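Local coordinates for conserved exported protein (Bacteroides fragilis, PDB 3CLW) that is of unknown function but probably hydrolyses O-glycosidic bonds in carbohydrates, at residues Ala74-Asn79 with Ala140-Thr145; Asp148-Gln153 with Glu198-Thr203; Ser182-Pro187 with Ala205-Met210. All blocks are in the same frame, centred on the assembly; numbering follows the deposited sequence.

Interaction 1. Residues Ala74-Asn79 with Ala140-Thr145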
loop_
_atom_site.group_PDB
_atom_site.type_symbol
_atom_site.label_atom_id
_atom_site.label_comp_id
_atom_site.label_asym_id
_atom_site.label_seq_id
_atom_site.Cartn_x
_atom_site.Cartn_y
_atom_site.Cartn_z
ATOM N N ALA A 74 6.571 -16.928 8.409
ATOM C CA ALA A 74 5.757 -18.073 8.783
ATOM C C ALA A 74 6.664 -19.292 8.795
ATOM O O ALA A 74 6.218 -20.404 9.086
ATOM C CB ALA A 74 4.606 -18.244 7.776
ATOM N N GLY A 75 7.945 -19.077 8.460
ATOM C CA GLY A 75 8.968 -20.101 8.593
ATOM C C GLY A 75 9.090 -21.069 7.433
ATOM O O GLY A 75 9.547 -22.197 7.599
ATOM N N SER A 76 8.689 -20.654 6.247
ATOM C CA SER A 76 8.910 -21.496 5.099
ATOM C C SER A 76 10.429 -21.703 4.853
ATOM O O SER A 76 10.829 -22.634 4.181
ATOM C CB SER A 76 8.237 -20.904 3.863
ATOM O OG SER A 76 8.613 -19.567 3.665
ATOM N N TYR A 77 11.259 -20.848 5.433
ATOM C CA TYR A 77 12.699 -21.029 5.367
ATOM C C TYR A 77 13.181 -22.169 6.274
ATOM O O TYR A 77 13.894 -23.058 5.813
ATOM C CB TYR A 77 13.454 -19.721 5.677
ATOM C CG TYR A 77 14.959 -19.921 5.743
ATOM C CD1 TYR A 77 15.726 -19.911 4.577
ATOM C CD2 TYR A 77 15.613 -20.147 6.967
ATOM C CE1 TYR A 77 17.101 -20.096 4.611
ATOM C CE2 TYR A 77 16.974 -20.347 7.012
ATOM C CZ TYR A 77 17.730 -20.321 5.813
ATOM O OH TYR A 77 19.131 -20.505 5.828
ATOM N N GLU A 78 12.835 -22.150 7.566
ATOM C CA GLU A 78 13.182 -23.290 8.452
ATOM C C GLU A 78 12.575 -24.618 7.943
ATOM O O GLU A 78 13.137 -25.669 8.164
ATOM C CB GLU A 78 12.686 -23.071 9.895
ATOM C CG GLU A 78 13.403 -21.992 10.694
ATOM C CD GLU A 78 12.769 -20.612 10.521
ATOM O OE1 GLU A 78 12.012 -20.409 9.525
ATOM O OE2 GLU A 78 13.024 -19.737 11.390
ATOM N N ASN A 79 11.416 -24.548 7.288
ATOM C CA ASN A 79 10.644 -25.730 6.911
ATOM C C ASN A 79 10.912 -26.090 5.458
ATOM O O ASN A 79 10.147 -26.828 4.859
ATOM C CB ASN A 79 9.140 -25.438 7.068
ATOM C CG ASN A 79 8.281 -26.691 7.044
ATOM O OD1 ASN A 79 8.617 -27.701 7.634
ATOM N ND2 ASN A 79 7.131 -26.589 6.432
ATOM N N ALA A 140 0.956 -28.693 7.344
ATOM C CA ALA A 140 2.317 -28.648 7.907
ATOM C C ALA A 140 3.308 -27.826 7.037
ATOM O O ALA A 140 4.507 -28.139 6.953
ATOM C CB ALA A 140 2.850 -30.049 8.179
ATOM N N SER A 141 2.795 -26.774 6.411
ATOM C CA SER A 141 3.566 -25.989 5.487
ATOM C C SER A 141 2.863 -24.640 5.266
ATOM O O SER A 141 1.661 -24.501 5.474
ATOM C CB SER A 141 3.731 -26.748 4.176
ATOM O OG SER A 141 4.232 -25.903 3.170
ATOM N N THR A 142 3.642 -23.629 4.885
ATOM C CA THR A 142 3.062 -22.336 4.510
ATOM C C THR A 142 2.397 -22.447 3.125
ATOM O O THR A 142 1.615 -21.572 2.719
ATOM C CB THR A 142 4.133 -21.248 4.490
ATOM O OG1 THR A 142 5.030 -21.504 3.411
ATOM C CG2 THR A 142 4.937 -21.230 5.790
ATOM N N VAL A 143 2.719 -23.519 2.392
ATOM C CA VAL A 143 1.954 -23.850 1.190
ATOM C C VAL A 143 0.794 -24.795 1.556
ATOM O O VAL A 143 0.996 -25.957 1.940
ATOM C CB VAL A 143 2.851 -24.374 0.035
ATOM C CG1 VAL A 143 2.028 -24.527 -1.262
ATOM C CG2 VAL A 143 4.067 -23.411 -0.191
ATOM N N SER A 144 -0.418 -24.247 1.464
ATOM C CA SER A 144 -1.646 -24.955 1.796
ATOM C C SER A 144 -1.898 -26.033 0.735
ATOM O O SER A 144 -1.287 -26.005 -0.327
ATOM C CB SER A 144 -2.803 -23.983 1.850
ATOM O OG SER A 144 -2.872 -23.304 0.619
ATOM N N THR A 145 -2.788 -26.979 1.025
ATOM C CA THR A 145 -3.053 -28.060 0.079
ATOM C C THR A 145 -4.542 -28.244 -0.252
ATOM O O THR A 145 -4.933 -29.296 -0.745
ATOM C CB THR A 145 -2.419 -29.401 0.542
ATOM O OG1 THR A 145 -2.857 -29.705 1.863
ATOM C CG2 THR A 145 -0.921 -29.325 0.551
#
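T142 and N79 reach across this contact through their first torsions. In T142, chi1 of 68° sets OG1 between the backbone N and the carbonyl carbon and leaves CG2 anti to that carbon, which points the methyl chiefly at A74 and the hydroxyl at S76. The methyl CG2 meets the methyl of A74 (T142 CG2 to A74 CB 3.6 Å). The hydroxyl lies against the methylene of S76, with T142 OG1 3.3 Å from S76 CB. N79 has its CG anti to the backbone N (chi1 -165°), which carries the amide to the start of A140-T145. There N79 ND2 donates to A140 O over 3.1 Å, a somewhat bent bond (148° at the hydrogen) that leaves the carbonyl moderately out of the amide plane. The E84 carboxylate grips both segments, its OE1 hydrogen-bonded to T142 OG1 and its OE2 to N79 ND2.

Each loop is also braced internally. S141 OG accepts from V143 N at 2.9 Å, an ST turn. In the other segment N79 N bonds to G75 O over 3.0 Å, closing a turn entered through G75, whose phi is positive. S76 OG turns to E198 OE1 and the backbone N of T92.

The contact ties two loops of the TIM-barrel region: A74-N79 follows strand 68-71 and precedes helix 108-119, while A140-T145 lies between strand 125-128 and helix 157-173. Those two strands pair in parallel, so loops issuing from adjacent barrel strands are fastened together here.

Interaction 2. Residues Asp148-Gln153 with Glu198-Thr203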
loop_
_atom_site.group_PDB
_atom_site.type_symbol
_atom_site.label_atom_id
_atom_site.label_comp_id
_atom_site.label_asym_id
_atom_site.label_seq_id
_atom_site.Cartn_x
_atom_site.Cartn_y
_atom_site.Cartn_z
ATOM N N ASP A 148 -10.542 -25.410 1.283
ATOM C CA ASP A 148 -11.741 -25.624 2.134
ATOM C C ASP A 148 -12.031 -24.466 3.080
ATOM O O ASP A 148 -13.176 -24.025 3.218
ATOM C CB ASP A 148 -11.615 -26.917 2.941
ATOM C CG ASP A 148 -11.433 -28.143 2.059
ATOM O OD1 ASP A 148 -11.833 -28.111 0.855
ATOM O OD2 ASP A 148 -10.883 -29.135 2.574
ATOM N N CYS A 149 -10.964 -23.985 3.714
ATOM C CA CYS A 149 -10.976 -22.913 4.683
ATOM C C CYS A 149 -9.500 -22.612 4.948
ATOM O O CYS A 149 -8.614 -23.141 4.279
ATOM C CB CYS A 149 -11.648 -23.371 5.976
ATOM S SG CYS A 149 -10.849 -24.797 6.753
ATOM N N ILE A 150 -9.255 -21.775 5.949
ATOM C CA ILE A 150 -7.929 -21.292 6.307
ATOM C C ILE A 150 -7.006 -22.466 6.563
ATOM O O ILE A 150 -7.414 -23.451 7.184
ATOM C CB ILE A 150 -8.021 -20.365 7.542
ATOM C CG1 ILE A 150 -6.704 -19.595 7.772
ATOM C CG2 ILE A 150 -8.561 -21.151 8.791
ATOM C CD1 ILE A 150 -6.808 -18.428 8.757
ATOM N N ASN A 151 -5.776 -22.383 6.043
ATOM C CA ASN A 151 -4.760 -23.384 6.349
ATOM C C ASN A 151 -4.178 -23.141 7.763
ATOM O O ASN A 151 -3.007 -22.749 7.920
ATOM C CB ASN A 151 -3.665 -23.406 5.267
ATOM C CG ASN A 151 -2.595 -24.460 5.523
ATOM O OD1 ASN A 151 -2.897 -25.595 5.925
ATOM N ND2 ASN A 151 -1.325 -24.094 5.283
ATOM N N LEU A 152 -5.030 -23.330 8.761
ATOM C CA LEU A 152 -4.704 -23.136 10.174
ATOM C C LEU A 152 -5.563 -24.093 10.983
ATOM O O LEU A 152 -6.739 -24.258 10.721
ATOM C CB LEU A 152 -4.947 -21.681 10.624
ATOM C CG LEU A 152 -4.768 -21.342 12.103
ATOM C CD1 LEU A 152 -3.310 -21.419 12.537
ATOM C CD2 LEU A 152 -5.309 -19.976 12.398
ATOM N N GLN A 153 -4.956 -24.759 11.950
ATOM C CA GLN A 153 -5.697 -25.724 12.718
ATOM C C GLN A 153 -6.767 -25.047 13.576
ATOM O O GLN A 153 -6.622 -23.876 13.980
ATOM C CB GLN A 153 -4.731 -26.590 13.514
ATOM C CG GLN A 153 -3.959 -27.486 12.598
ATOM C CD GLN A 153 -2.978 -28.355 13.326
ATOM O OE1 GLN A 153 -2.359 -27.934 14.304
ATOM N NE2 GLN A 153 -2.837 -29.594 12.863
ATOM N N GLU A 198 4.283 -18.019 0.227
ATOM C CA GLU A 198 3.388 -18.297 1.355
ATOM C C GLU A 198 1.970 -17.770 1.103
ATOM O O GLU A 198 1.782 -16.716 0.497
ATOM C CB GLU A 198 3.925 -17.653 2.632
ATOM C CG GLU A 198 5.301 -18.145 3.059
ATOM C CD GLU A 198 5.834 -17.467 4.310
ATOM O OE1 GLU A 198 6.836 -17.987 4.874
ATOM O OE2 GLU A 198 5.262 -16.422 4.740
ATOM N N GLY A 199 0.963 -18.500 1.573
ATOM C CA GLY A 199 -0.419 -18.062 1.368
ATOM C C GLY A 199 -1.447 -18.935 2.034
ATOM O O GLY A 199 -1.164 -20.075 2.429
ATOM N N SER A 200 -2.642 -18.376 2.186
ATOM C CA SER A 200 -3.844 -19.141 2.530
ATOM C C SER A 200 -5.165 -18.478 2.125
ATOM O O SER A 200 -5.409 -17.302 2.391
ATOM C CB SER A 200 -3.909 -19.504 4.018
ATOM O OG SER A 200 -4.996 -20.425 4.226
ATOM N N PHE A 201 -6.010 -19.272 1.483
ATOM C CA PHE A 201 -7.440 -19.004 1.376
ATOM C C PHE A 201 -8.008 -18.831 2.780
ATOM O O PHE A 201 -7.489 -19.398 3.731
ATOM C CB PHE A 201 -8.126 -20.195 0.685
ATOM C CG PHE A 201 -9.630 -20.082 0.619
ATOM C CD1 PHE A 201 -10.239 -19.226 -0.302
ATOM C CD2 PHE A 201 -10.433 -20.832 1.463
ATOM C CE1 PHE A 201 -11.616 -19.130 -0.374
ATOM C CE2 PHE A 201 -11.826 -20.734 1.391
ATOM C CZ PHE A 201 -12.408 -19.884 0.469
ATOM N N ALA A 202 -9.058 -18.049 2.923
ATOM C CA ALA A 202 -9.793 -18.048 4.184
ATOM C C ALA A 202 -11.224 -17.570 3.978
ATOM O O ALA A 202 -11.469 -16.727 3.122
ATOM C CB ALA A 202 -9.073 -17.180 5.274
ATOM N N THR A 203 -12.145 -18.106 4.773
ATOM C CA THR A 203 -13.552 -17.717 4.702
ATOM C C THR A 203 -13.835 -16.552 5.670
ATOM O O THR A 203 -12.992 -16.222 6.514
ATOM C CB THR A 203 -14.503 -18.889 5.063
ATOM O OG1 THR A 203 -14.425 -19.127 6.464
ATOM C CG2 THR A 203 -14.153 -20.181 4.297
HETATM O O HOH W 1 -0.841 -21.245 4.812
#
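The F201 ring meets D148-Q153 with its edge: C149 CA lies in its plane, 3.9 Å from F201 CD2, and D148 O also sits near the plane, 4.0 Å from F201 CE2. The two segments belong to successive loops of the TIM barrel, one leading into helix 157-173 and the other into helix 204-221. T203 is the N-cap of the latter helix and forms a capping box with D206: T203 OG1 caps D206 N, and D206 OD2 accepts from T203 N.

S200 makes the main polar link. With OG anti to the backbone N (chi1 -171°), the hydroxyl accepts from N151 N at 2.8 Å in an almost straight bond, 172° at the hydrogen, and donates to the carbonyl of its own neighbour, S200 OG to F201 O 2.7 Å. Donating one bond and accepting one should fix its rotation. F201 O also takes a CA-H...O contact from I150 CA at 3.2 Å, and beside it I150 CB and A202 CB pack together, 4.0 Å apart. N151 is the centre of an inverse gamma turn, closed by a weak bond from L152 N to I150 O.

D206 OD2 also accepts from I150 N and so holds both segments, while R138 binds the carbonyls of C149 and I150. The N151 amide is held by S139, whose backbone N donates to OD1, and at its other end it reaches E198-T203 through a water that accepts from N151 ND2 at 2.9 Å and donates to G199 O at 2.7 Å.

Interaction 3. Residues Ser182-Pro187 with Ala205-Met210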
loop_
_atom_site.group_PDB
_atom_site.type_symbol
_atom_site.label_atom_id
_atom_site.label_comp_id
_atom_site.label_asym_id
_atom_site.label_seq_id
_atom_site.Cartn_x
_atom_site.Cartn_y
_atom_site.Cartn_z
ATOM N N SER A 182 -2.157 -7.178 10.348
ATOM C CA SER A 182 -2.971 -7.699 9.267
ATOM C C SER A 182 -2.769 -9.221 9.144
ATOM O O SER A 182 -1.781 -9.684 8.584
ATOM C CB SER A 182 -2.648 -6.931 7.991
ATOM O OG SER A 182 -3.447 -7.371 6.934
ATOM N N PRO A 183 -3.696 -10.015 9.730
ATOM C CA PRO A 183 -3.454 -11.464 9.868
ATOM C C PRO A 183 -3.628 -12.265 8.572
ATOM O O PRO A 183 -3.034 -13.348 8.425
ATOM C CB PRO A 183 -4.489 -11.892 10.931
ATOM C CG PRO A 183 -5.656 -10.953 10.688
ATOM C CD PRO A 183 -5.004 -9.619 10.302
ATOM N N ASN A 184 -4.384 -11.734 7.624
ATOM C CA ASN A 184 -4.709 -12.519 6.422
ATOM C C ASN A 184 -4.532 -11.718 5.148
ATOM O O ASN A 184 -4.939 -10.543 5.084
ATOM C CB ASN A 184 -6.157 -13.018 6.488
ATOM C CG ASN A 184 -6.405 -13.963 7.667
ATOM O OD1 ASN A 184 -6.534 -13.524 8.827
ATOM N ND2 ASN A 184 -6.479 -15.277 7.372
ATOM N N ASN A 185 -3.916 -12.348 4.149
ATOM C CA ASN A 185 -3.703 -11.723 2.859
ATOM C C ASN A 185 -4.491 -12.401 1.760
ATOM O O ASN A 185 -4.494 -13.634 1.647
ATOM C CB ASN A 185 -2.235 -11.795 2.465
ATOM C CG ASN A 185 -1.961 -11.127 1.123
ATOM O OD1 ASN A 185 -2.261 -9.946 0.959
ATOM N ND2 ASN A 185 -1.358 -11.868 0.174
ATOM N N GLU A 186 -5.130 -11.597 0.930
ATOM C CA GLU A 186 -5.906 -12.111 -0.197
ATOM C C GLU A 186 -6.593 -13.468 0.130
ATOM O O GLU A 186 -6.331 -14.476 -0.509
ATOM C CB GLU A 186 -5.023 -12.152 -1.450
ATOM C CG GLU A 186 -4.451 -10.771 -1.779
ATOM C CD GLU A 186 -3.725 -10.677 -3.120
ATOM O OE1 GLU A 186 -3.450 -11.710 -3.740
ATOM O OE2 GLU A 186 -3.441 -9.551 -3.573
ATOM N N PRO A 187 -7.472 -13.478 1.154
ATOM C CA PRO A 187 -8.108 -14.739 1.566
ATOM C C PRO A 187 -9.089 -15.324 0.524
ATOM O O PRO A 187 -9.430 -16.499 0.597
ATOM C CB PRO A 187 -8.812 -14.370 2.881
ATOM C CG PRO A 187 -9.116 -12.951 2.755
ATOM C CD PRO A 187 -7.944 -12.347 1.977
ATOM N N ALA A 205 -15.895 -16.661 8.038
ATOM C CA ALA A 205 -15.889 -17.269 9.368
ATOM C C ALA A 205 -14.472 -17.325 9.931
ATOM O O ALA A 205 -14.260 -17.043 11.108
ATOM C CB ALA A 205 -16.562 -18.655 9.375
ATOM N N ASP A 206 -13.507 -17.675 9.087
ATOM C CA ASP A 206 -12.091 -17.686 9.465
ATOM C C ASP A 206 -11.629 -16.280 9.875
ATOM O O ASP A 206 -11.042 -16.091 10.928
ATOM C CB ASP A 206 -11.247 -18.224 8.309
ATOM C CG ASP A 206 -11.621 -19.663 7.919
ATOM O OD1 ASP A 206 -12.045 -20.456 8.800
ATOM O OD2 ASP A 206 -11.493 -20.007 6.723
ATOM N N LEU A 207 -11.959 -15.302 9.044
ATOM C CA LEU A 207 -11.561 -13.934 9.265
ATOM C C LEU A 207 -12.123 -13.402 10.572
ATOM O O LEU A 207 -11.418 -12.723 11.337
ATOM C CB LEU A 207 -12.013 -13.059 8.082
ATOM C CG LEU A 207 -11.258 -13.324 6.772
ATOM C CD1 LEU A 207 -11.857 -12.523 5.625
ATOM C CD2 LEU A 207 -9.753 -13.041 6.898
ATOM N N TYR A 208 -13.402 -13.713 10.822
ATOM C CA TYR A 208 -14.086 -13.279 12.029
ATOM C C TYR A 208 -13.393 -13.836 13.271
ATOM O O TYR A 208 -13.186 -13.112 14.250
ATOM C CB TYR A 208 -15.597 -13.647 11.971
ATOM C CG TYR A 208 -16.356 -13.321 13.237
ATOM C CD1 TYR A 208 -17.131 -12.184 13.333
ATOM C CD2 TYR A 208 -16.267 -14.161 14.358
ATOM C CE1 TYR A 208 -17.827 -11.887 14.515
ATOM C CE2 TYR A 208 -16.948 -13.879 15.549
ATOM C CZ TYR A 208 -17.723 -12.750 15.619
ATOM O OH TYR A 208 -18.399 -12.482 16.796
ATOM N N ARG A 209 -13.018 -15.103 13.227
ATOM C CA ARG A 209 -12.320 -15.714 14.350
ATOM C C ARG A 209 -10.969 -15.075 14.599
ATOM O O ARG A 209 -10.619 -14.837 15.744
ATOM C CB ARG A 209 -12.136 -17.233 14.187
ATOM C CG ARG A 209 -13.356 -18.060 14.485
ATOM C CD ARG A 209 -13.006 -19.547 14.656
ATOM N NE ARG A 209 -12.406 -19.874 15.966
ATOM C CZ ARG A 209 -11.834 -21.050 16.252
ATOM N NH1 ARG A 209 -11.750 -22.017 15.338
ATOM N NH2 ARG A 209 -11.346 -21.266 17.455
ATOM N N MET A 210 -10.208 -14.804 13.528
ATOM C CA MET A 210 -8.925 -14.168 13.673
ATOM C C MET A 210 -9.113 -12.797 14.316
ATOM O O MET A 210 -8.403 -12.440 15.247
ATOM C CB MET A 210 -8.171 -14.114 12.336
ATOM C CG MET A 210 -7.348 -15.426 11.994
ATOM S SD MET A 210 -6.414 -16.153 13.388
ATOM C CE MET A 210 -5.460 -14.686 13.867
#
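The loop S182-P187 leaves the end of strand 178-182 and runs past the side of helix 204-221, its backbone standing off by 7.2 Å from P183 CA to M210 CA and 7.6 Å from N184 CA to L207 CA. Side chains fill that interval. L207 points its fork into the loop: methyl CD2 sits over the N184 amide, 3.6 Å from N184 CG and at similar distances from the other amide atoms, while CD1 meets the P187 ring (L207 CD1 to P187 CG 4.0 Å). The leucine crosses the proline at about a right angle.

One helical turn on, M210 continues the same face. Its chain is bent at chi2 (-43°) and again at chi3 (-55°), folding the terminal methyl back to P183, with M210 CE 4.2 Å from P183 CB; its CG passes 3.8 Å from N184 OD1. L207 thus covers one face of the N184 amide, while M210 lies beyond its oxygen.

The arrangement joins a strand-end loop of the barrel to the helix that follows it. N185 and E186 are consistent with the Asn-Glu pair ending the fourth barrel strand in clan GH-A glycosidases, where the glutamate is usually the acid/base; that role is not established here. P183 also touches L164 of helix 157-173 and I229 of strand 226-232, and M210 rests on F157 and F160.

No hydrogen bond crosses between loop and helix, and apolar fit carries the contact. N184 OD1 is buried against M210 CG and L207 CD2 without a polar partner in the model, so here the amide contributes shape and not hydrogen bonding.

Overall arrangement
All three contacts lie on the same side of the chain's centre. Interactions 1 and 3 are buried, interaction 2 only partly, with exposed D148 at its margin. Interactions 1 and 2 share the loop before helix 157-173; interactions 2 and 3 share the loop before helix 204-221, which supplies 182-187 and 198-203. Interaction 1, farthest out, joins two loops by a methyl contact and by polar side chains around the carboxylate of E84; interaction 2, also loop to loop, relies on backbone groups, one hydroxyl and a water; interaction 3 packs a loop on a helix by apolar groups. Interaction 2 touches both others, whereas interactions 1 and 3 stay about 9 Å apart at their nearest atoms.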